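Local coordinates for UPF0303 protein YBR137W (Saccharomyces cerevisiae, PDB 4CLC), which is of unknown molecular function but belongs to a family related to HbpS-like haem-degrading proteins and assembles as ten chains, at residues 32-37 against 141-146; 38-43 against 70-75; 58-63 against 147-152. All blocks are in the same frame, centred on the assembly; numbering follows the deposited sequence.

Contact 1: 32-37 against 141-146; sequences STFTYQ and YPYACL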
# COMPACT_ATOMS: atom_id res chain seq x y z
N SER D 32 -16.24 31.39 -23.35
CA SER D 32 -16.82 32.36 -22.45
C SER D 32 -17.87 31.71 -21.58
O SER D 32 -18.41 32.36 -20.70
CB SER D 32 -17.44 33.53 -23.22
OG SER D 32 -16.43 34.42 -23.71
N THR D 33 -18.15 30.42 -21.82
CA THR D 33 -19.26 29.76 -21.14
C THR D 33 -19.00 28.37 -20.53
O THR D 33 -19.06 28.19 -19.32
CB THR D 33 -20.48 29.62 -22.09
OG1 THR D 33 -20.07 29.00 -23.33
CG2 THR D 33 -21.09 30.98 -22.36
N PHE D 34 -18.76 27.37 -21.36
CA PHE D 34 -18.69 26.00 -20.84
C PHE D 34 -19.84 25.51 -19.95
O PHE D 34 -19.68 25.46 -18.75
CB PHE D 34 -17.42 25.78 -20.05
CG PHE D 34 -16.94 24.38 -20.14
CD1 PHE D 34 -16.84 23.78 -21.39
CD2 PHE D 34 -16.60 23.67 -19.02
CE1 PHE D 34 -16.40 22.50 -21.51
CE2 PHE D 34 -16.16 22.38 -19.14
CZ PHE D 34 -16.06 21.78 -20.38
N THR D 35 -21.00 25.20 -20.54
CA THR D 35 -22.06 24.43 -19.86
C THR D 35 -21.90 22.94 -20.07
O THR D 35 -21.07 22.51 -20.87
CB THR D 35 -23.41 24.78 -20.41
OG1 THR D 35 -23.45 24.35 -21.79
CG2 THR D 35 -23.68 26.27 -20.30
N TYR D 36 -22.76 22.14 -19.44
CA TYR D 36 -22.76 20.70 -19.71
C TYR D 36 -22.96 20.43 -21.21
O TYR D 36 -22.56 19.38 -21.74
CB TYR D 36 -23.88 19.99 -18.93
CG TYR D 36 -25.24 20.16 -19.59
CD1 TYR D 36 -26.02 21.26 -19.31
CD2 TYR D 36 -25.71 19.25 -20.53
CE1 TYR D 36 -27.25 21.45 -19.92
CE2 TYR D 36 -26.94 19.44 -21.17
CZ TYR D 36 -27.71 20.53 -20.84
OH TYR D 36 -28.93 20.74 -21.44
N GLN D 37 -23.66 21.36 -21.87
CA GLN D 37 -24.01 21.23 -23.28
C GLN D 37 -22.85 21.66 -24.15
O GLN D 37 -22.55 21.03 -25.18
CB GLN D 37 -25.26 22.06 -23.59
CG GLN D 37 -25.83 21.81 -24.97
CD GLN D 37 -26.22 20.35 -25.22
OE1 GLN D 37 -26.71 19.66 -24.32
NE2 GLN D 37 -26.02 19.89 -26.45
N TYR D 141 -7.83 30.52 -14.12
CA TYR D 141 -7.73 29.08 -14.00
C TYR D 141 -8.68 28.39 -14.97
O TYR D 141 -9.80 28.86 -15.18
CB TYR D 141 -7.99 28.69 -12.56
CG TYR D 141 -7.17 29.56 -11.63
CD1 TYR D 141 -5.82 29.29 -11.42
CD2 TYR D 141 -7.73 30.67 -11.00
CE1 TYR D 141 -5.06 30.09 -10.59
CE2 TYR D 141 -6.97 31.47 -10.16
CZ TYR D 141 -5.63 31.17 -9.97
OH TYR D 141 -4.87 31.96 -9.15
N PRO D 142 -8.22 27.27 -15.54
CA PRO D 142 -8.88 26.57 -16.64
C PRO D 142 -10.24 25.99 -16.27
O PRO D 142 -10.43 25.53 -15.14
CB PRO D 142 -7.89 25.44 -16.97
CG PRO D 142 -7.11 25.26 -15.75
CD PRO D 142 -6.98 26.60 -15.13
N TYR D 143 -11.17 26.04 -17.23
CA TYR D 143 -12.47 25.38 -17.10
C TYR D 143 -12.30 23.87 -16.95
O TYR D 143 -12.91 23.24 -16.09
CB TYR D 143 -13.36 25.66 -18.33
CG TYR D 143 -14.16 26.94 -18.29
CD1 TYR D 143 -14.72 27.38 -17.11
CD2 TYR D 143 -14.36 27.70 -19.44
CE1 TYR D 143 -15.45 28.55 -17.05
CE2 TYR D 143 -15.09 28.88 -19.40
CZ TYR D 143 -15.64 29.29 -18.20
OH TYR D 143 -16.37 30.44 -18.11
N ALA D 144 -11.48 23.31 -17.82
CA ALA D 144 -11.43 21.87 -17.99
C ALA D 144 -10.17 21.51 -18.75
O ALA D 144 -9.29 22.33 -18.91
CB ALA D 144 -12.66 21.39 -18.72
N CYS D 145 -10.08 20.27 -19.19
CA CYS D 145 -8.98 19.84 -20.00
C CYS D 145 -9.53 18.96 -21.13
O CYS D 145 -10.36 18.07 -20.91
CB CYS D 145 -7.94 19.11 -19.14
SG CYS D 145 -6.53 18.37 -20.03
N LEU D 146 -9.08 19.24 -22.35
CA LEU D 146 -9.43 18.45 -23.51
C LEU D 146 -8.26 17.53 -23.84
O LEU D 146 -7.14 17.99 -23.90
CB LEU D 146 -9.77 19.36 -24.69
CG LEU D 146 -9.64 18.86 -26.11
CD1 LEU D 146 -10.55 17.69 -26.32
CD2 LEU D 146 -10.00 19.97 -27.03
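T33, whose carbonyl O lies 3.7 Å from the hydroxyl oxygen OH of Y143, shares with T35 a single polar atom, OD2 of D38: T33 bonds it through OG1 and T35 through its backbone N. D38 thus ties down the turn leading into helix 36-53, where T35 is the N-cap residue and its OG1 accepts a weak capping bond from Q37 N. That turn presents F34 to the segment 141-146. The CB of F34 sits over one face of the Y143 ring, 3.9 Å from its centroid and 19° off the normal, a CH-pi contact displaced toward the rim. With CG of Y143 anti to its carbonyl carbon (chi1 -86°), its ring runs back alongside F34. The two rings are near parallel, at 20°, yet barely overlap. Y143 and A144 both face I134 in a classic beta bulge in the sheet of this HbpS-like domain. A serine in place of Y143 would remove the ring under CB of F34, and would probably open a gap there. At the outer end of the F34 ring, CE2 of F34 meets CB of A144 at 3.7 Å.

Contact 2: 38-43 against 70-75; sequences DAFDLG and CLFRTV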
# COMPACT_ATOMS: atom_id res chain seq x y z
N ASP D 38 -22.19 22.75 -23.72
CA ASP D 38 -20.94 23.17 -24.33
C ASP D 38 -19.99 21.99 -24.41
O ASP D 38 -19.34 21.77 -25.43
CB ASP D 38 -20.32 24.31 -23.54
CG ASP D 38 -21.09 25.59 -23.69
OD1 ASP D 38 -21.86 25.69 -24.67
OD2 ASP D 38 -20.93 26.50 -22.86
N ALA D 39 -19.92 21.22 -23.34
CA ALA D 39 -19.08 20.04 -23.32
C ALA D 39 -19.47 19.10 -24.43
O ALA D 39 -18.63 18.64 -25.18
CB ALA D 39 -19.16 19.34 -21.96
N PHE D 40 -20.76 18.81 -24.54
CA PHE D 40 -21.21 17.80 -25.47
C PHE D 40 -21.05 18.29 -26.91
O PHE D 40 -20.67 17.54 -27.81
CB PHE D 40 -22.66 17.40 -25.19
CG PHE D 40 -23.16 16.33 -26.11
CD1 PHE D 40 -22.75 15.01 -25.94
CD2 PHE D 40 -24.03 16.63 -27.15
CE1 PHE D 40 -23.20 14.01 -26.78
CE2 PHE D 40 -24.47 15.64 -28.00
CZ PHE D 40 -24.07 14.32 -27.81
N ASP D 41 -21.36 19.57 -27.10
CA ASP D 41 -21.20 20.17 -28.41
C ASP D 41 -19.73 20.10 -28.78
O ASP D 41 -19.38 19.55 -29.83
CB ASP D 41 -21.73 21.60 -28.42
CG ASP D 41 -23.23 21.66 -28.27
OD1 ASP D 41 -23.89 20.65 -28.62
OD2 ASP D 41 -23.76 22.70 -27.79
N LEU D 42 -18.86 20.60 -27.90
CA LEU D 42 -17.43 20.60 -28.18
C LEU D 42 -16.87 19.21 -28.48
O LEU D 42 -16.09 19.03 -29.40
CB LEU D 42 -16.64 21.22 -27.03
CG LEU D 42 -15.14 21.01 -27.17
CD1 LEU D 42 -14.63 21.79 -28.36
CD2 LEU D 42 -14.41 21.41 -25.91
N GLY D 43 -17.29 18.21 -27.70
CA GLY D 43 -16.81 16.87 -27.90
C GLY D 43 -17.22 16.24 -29.23
O GLY D 43 -16.44 15.50 -29.83
N CYS D 70 -15.69 13.37 -15.48
CA CYS D 70 -15.72 13.24 -16.93
C CYS D 70 -17.05 13.74 -17.48
O CYS D 70 -18.10 13.24 -17.10
CB CYS D 70 -15.49 11.79 -17.32
SG CYS D 70 -15.46 11.49 -19.08
N LEU D 71 -17.02 14.78 -18.30
CA LEU D 71 -18.21 15.27 -18.98
C LEU D 71 -18.47 14.52 -20.30
O LEU D 71 -19.62 14.29 -20.68
CB LEU D 71 -18.09 16.77 -19.23
CG LEU D 71 -17.73 17.56 -17.98
CD1 LEU D 71 -17.55 19.03 -18.27
CD2 LEU D 71 -18.77 17.39 -16.90
N PHE D 72 -17.39 14.16 -20.99
CA PHE D 72 -17.46 13.61 -22.35
C PHE D 72 -16.39 12.61 -22.64
O PHE D 72 -15.24 12.82 -22.30
CB PHE D 72 -17.35 14.72 -23.40
CG PHE D 72 -17.57 14.23 -24.81
CD1 PHE D 72 -18.83 14.16 -25.33
CD2 PHE D 72 -16.50 13.83 -25.59
CE1 PHE D 72 -19.05 13.70 -26.62
CE2 PHE D 72 -16.71 13.37 -26.89
CZ PHE D 72 -17.98 13.31 -27.39
N ARG D 73 -16.76 11.54 -23.31
CA ARG D 73 -15.76 10.61 -23.81
C ARG D 73 -16.30 9.93 -25.05
O ARG D 73 -17.50 9.64 -25.14
CB ARG D 73 -15.39 9.59 -22.74
CG ARG D 73 -14.38 8.58 -23.20
CD ARG D 73 -12.99 9.18 -23.28
NE ARG D 73 -12.47 9.57 -21.96
CZ ARG D 73 -11.93 8.73 -21.09
NH1 ARG D 73 -11.84 7.44 -21.39
NH2 ARG D 73 -11.49 9.18 -19.93
N THR D 74 -15.43 9.68 -26.03
CA THR D 74 -15.83 8.93 -27.21
C THR D 74 -14.64 8.28 -27.87
O THR D 74 -13.50 8.57 -27.58
CB THR D 74 -16.57 9.80 -28.25
OG1 THR D 74 -17.11 8.94 -29.26
CG2 THR D 74 -15.64 10.77 -28.91
N VAL D 75 -14.94 7.37 -28.77
CA VAL D 75 -13.93 6.63 -29.48
C VAL D 75 -14.27 6.85 -30.96
O VAL D 75 -15.43 6.69 -31.35
CB VAL D 75 -13.94 5.15 -29.01
CG1 VAL D 75 -13.93 4.17 -30.15
CG2 VAL D 75 -12.82 4.90 -28.02
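L71 is the first residue of strand 70-75 to meet helix 36-53, and it does so with the root of its side chain: CB lies 3.9 Å from CB of A39, while CD1 comes up alongside the same methyl at 4.0 Å. Next comes F72, which together with L71 faces I63 on the neighbouring strand in a classic beta bulge, and both of these consecutive residues direct their CB toward the helix. The phenylalanine gives the largest share of the contact. Its CG is anti to the backbone N (chi1 -174°), and the ring is laid flat against the helix backbone at G43, whose CA stands over the centre of one face, 3.7 Å from the centroid and 14° off the normal. The ring's outer carbons extend over the same residue, CZ being 3.5 Å from the carbonyl carbon C of G43. F40 approaches differently: its CD1 lies in the plane of the F72 ring, at the edge, 4.0 Å from CE1, and the two side chains cross obliquely. F40 also makes a cation-pi contact with a basic side chain of another chain. Beyond F72 the strand turns R73 to the opposite face of the sheet, where it forms salt bridges with D62 and D85; T74 OG1 has a weak hydrogen bond with R47. The axes of 38-43 and 70-75 come within 7.7 Å, at 20°. The contact is largely apolar and has no hydrogen bond between the segments, so it depends on fit: G43, with no side chain, lets the F72 ring lie on the helix backbone.

Contact 3: 58-63 against 147-152; sequences PVAIDI and TISGLK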
# COMPACT_ATOMS: atom_id res chain seq x y z
N PRO D 58 -8.34 5.15 -35.16
CA PRO D 58 -9.09 5.17 -33.90
C PRO D 58 -8.51 6.19 -32.94
O PRO D 58 -7.33 6.13 -32.58
CB PRO D 58 -8.90 3.74 -33.37
CG PRO D 58 -7.55 3.34 -33.90
CD PRO D 58 -7.37 4.05 -35.23
N VAL D 59 -9.36 7.08 -32.44
CA VAL D 59 -8.88 8.15 -31.59
C VAL D 59 -9.82 8.32 -30.41
O VAL D 59 -11.03 8.20 -30.56
CB VAL D 59 -8.74 9.46 -32.39
CG1 VAL D 59 -8.57 10.63 -31.48
CG2 VAL D 59 -7.57 9.35 -33.31
N ALA D 60 -9.24 8.56 -29.24
CA ALA D 60 -10.02 8.73 -28.02
C ALA D 60 -10.07 10.21 -27.68
O ALA D 60 -9.07 10.90 -27.79
CB ALA D 60 -9.45 7.91 -26.90
N ILE D 61 -11.23 10.69 -27.28
CA ILE D 61 -11.43 12.10 -26.98
C ILE D 61 -12.04 12.27 -25.59
O ILE D 61 -13.08 11.69 -25.31
CB ILE D 61 -12.35 12.75 -28.03
CG1 ILE D 61 -11.73 12.64 -29.42
CG2 ILE D 61 -12.63 14.19 -27.68
CD1 ILE D 61 -12.69 12.97 -30.52
N ASP D 62 -11.41 13.06 -24.72
CA ASP D 62 -11.94 13.28 -23.38
C ASP D 62 -12.19 14.76 -23.05
O ASP D 62 -11.46 15.66 -23.48
CB ASP D 62 -10.99 12.67 -22.34
CG ASP D 62 -11.57 12.67 -20.92
OD1 ASP D 62 -11.38 13.67 -20.19
OD2 ASP D 62 -12.22 11.66 -20.53
N ILE D 63 -13.24 15.03 -22.28
CA ILE D 63 -13.36 16.34 -21.65
C ILE D 63 -13.67 16.10 -20.19
O ILE D 63 -14.68 15.49 -19.86
CB ILE D 63 -14.46 17.21 -22.30
CG1 ILE D 63 -14.16 17.44 -23.78
CG2 ILE D 63 -14.59 18.55 -21.57
CD1 ILE D 63 -15.24 18.21 -24.50
N THR D 147 -8.52 16.25 -24.02
CA THR D 147 -7.45 15.30 -24.23
C THR D 147 -7.75 14.34 -25.36
O THR D 147 -8.78 13.66 -25.36
CB THR D 147 -7.16 14.46 -22.98
OG1 THR D 147 -6.83 15.31 -21.88
CG2 THR D 147 -6.01 13.53 -23.25
N ILE D 148 -6.84 14.29 -26.34
CA ILE D 148 -7.02 13.46 -27.50
C ILE D 148 -5.91 12.43 -27.49
O ILE D 148 -4.82 12.69 -26.97
CB ILE D 148 -6.99 14.30 -28.79
CG1 ILE D 148 -8.13 15.32 -28.75
CG2 ILE D 148 -7.12 13.43 -30.01
CD1 ILE D 148 -8.19 16.21 -29.95
N SER D 149 -6.20 11.25 -28.01
CA SER D 149 -5.23 10.18 -28.01
C SER D 149 -5.42 9.26 -29.21
O SER D 149 -6.54 8.95 -29.56
CB SER D 149 -5.32 9.37 -26.72
OG SER D 149 -5.07 7.99 -26.96
N GLY D 150 -4.32 8.76 -29.75
CA GLY D 150 -4.34 7.81 -30.85
C GLY D 150 -3.78 8.26 -32.18
O GLY D 150 -3.56 7.42 -33.07
N LEU D 151 -3.51 9.55 -32.33
CA LEU D 151 -2.75 10.03 -33.48
C LEU D 151 -1.26 10.14 -33.13
O LEU D 151 -0.82 9.67 -32.09
CB LEU D 151 -3.27 11.39 -33.95
CG LEU D 151 -4.77 11.43 -34.28
CD1 LEU D 151 -5.22 12.84 -34.55
CD2 LEU D 151 -5.05 10.54 -35.48
N LYS D 152 -0.49 10.74 -34.02
CA LYS D 152 0.86 11.16 -33.69
C LYS D 152 0.72 12.28 -32.66
O LYS D 152 -0.21 13.09 -32.75
CB LYS D 152 1.62 11.65 -34.94
CG LYS D 152 1.84 10.60 -36.03
CD LYS D 152 2.33 11.27 -37.33
CE LYS D 152 2.93 10.25 -38.31
NZ LYS D 152 1.93 9.53 -39.17
O HOH W 1 -9.31 15.75 -20.71
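V59 meets I148, S149, G150 and L151. Its CB lies 3.6 Å from O of S149; from there the two methyls part. CG1, anti to the backbone N (chi1 167°), comes within 3.3 Å of the same S149 O and meets CG2 of I148 at 3.5 Å, the two side chains crossing at a slant. CG2 goes to the leucine beyond the strand end, touching CD2 of L151 at 3.5 Å in a roughly right-angled crossing. From here strands 60-64 and 144-149 run antiparallel as neighbours within the mixed sheet of this HbpS-like family, which belongs to the GAF clan. A60 with S149 and D62 with T147 are hydrogen-bonded pairs, and I61 with I148 is the non-hydrogen-bonded pair between them. The bond from A60 N to S149 O is 2.7 Å long and fairly straight (163°). I61 and I148 face I46 of helix 36-53, whereas A60 and D62 lie against I88 of helix 84-98. On that second face a water links OD1 of D62 (3.0 Å) with OG1 of T147 (2.8 Å), while OD2 of D62 forms a salt bridge with R73. Past S149, G150 turns the chain with backbone angles (phi 115°) that suit glycine.

How the contacts relate
All three contacts belong to one mixed sheet and the helix 36-53 packed on it. In chain order 32-37 and 38-43 come first, then 58-63, 70-75, 141-146 and 147-152; contact 3 alternates with each of the other two, whereas the segments of contact 2 both fall between those of contact 1. Centres of contacts 1 and 2 are about 11 Å apart, those of 2 and 3 about 12 Å, and those of 1 and 3 about 18 Å. F34 is a shared piece, its ring reaching L71 of contact 2 and I63 of contact 3. Contacts 1 and 2 also meet other chains of the assembly, but contact 3 meets none, consistent with an interior strand pair.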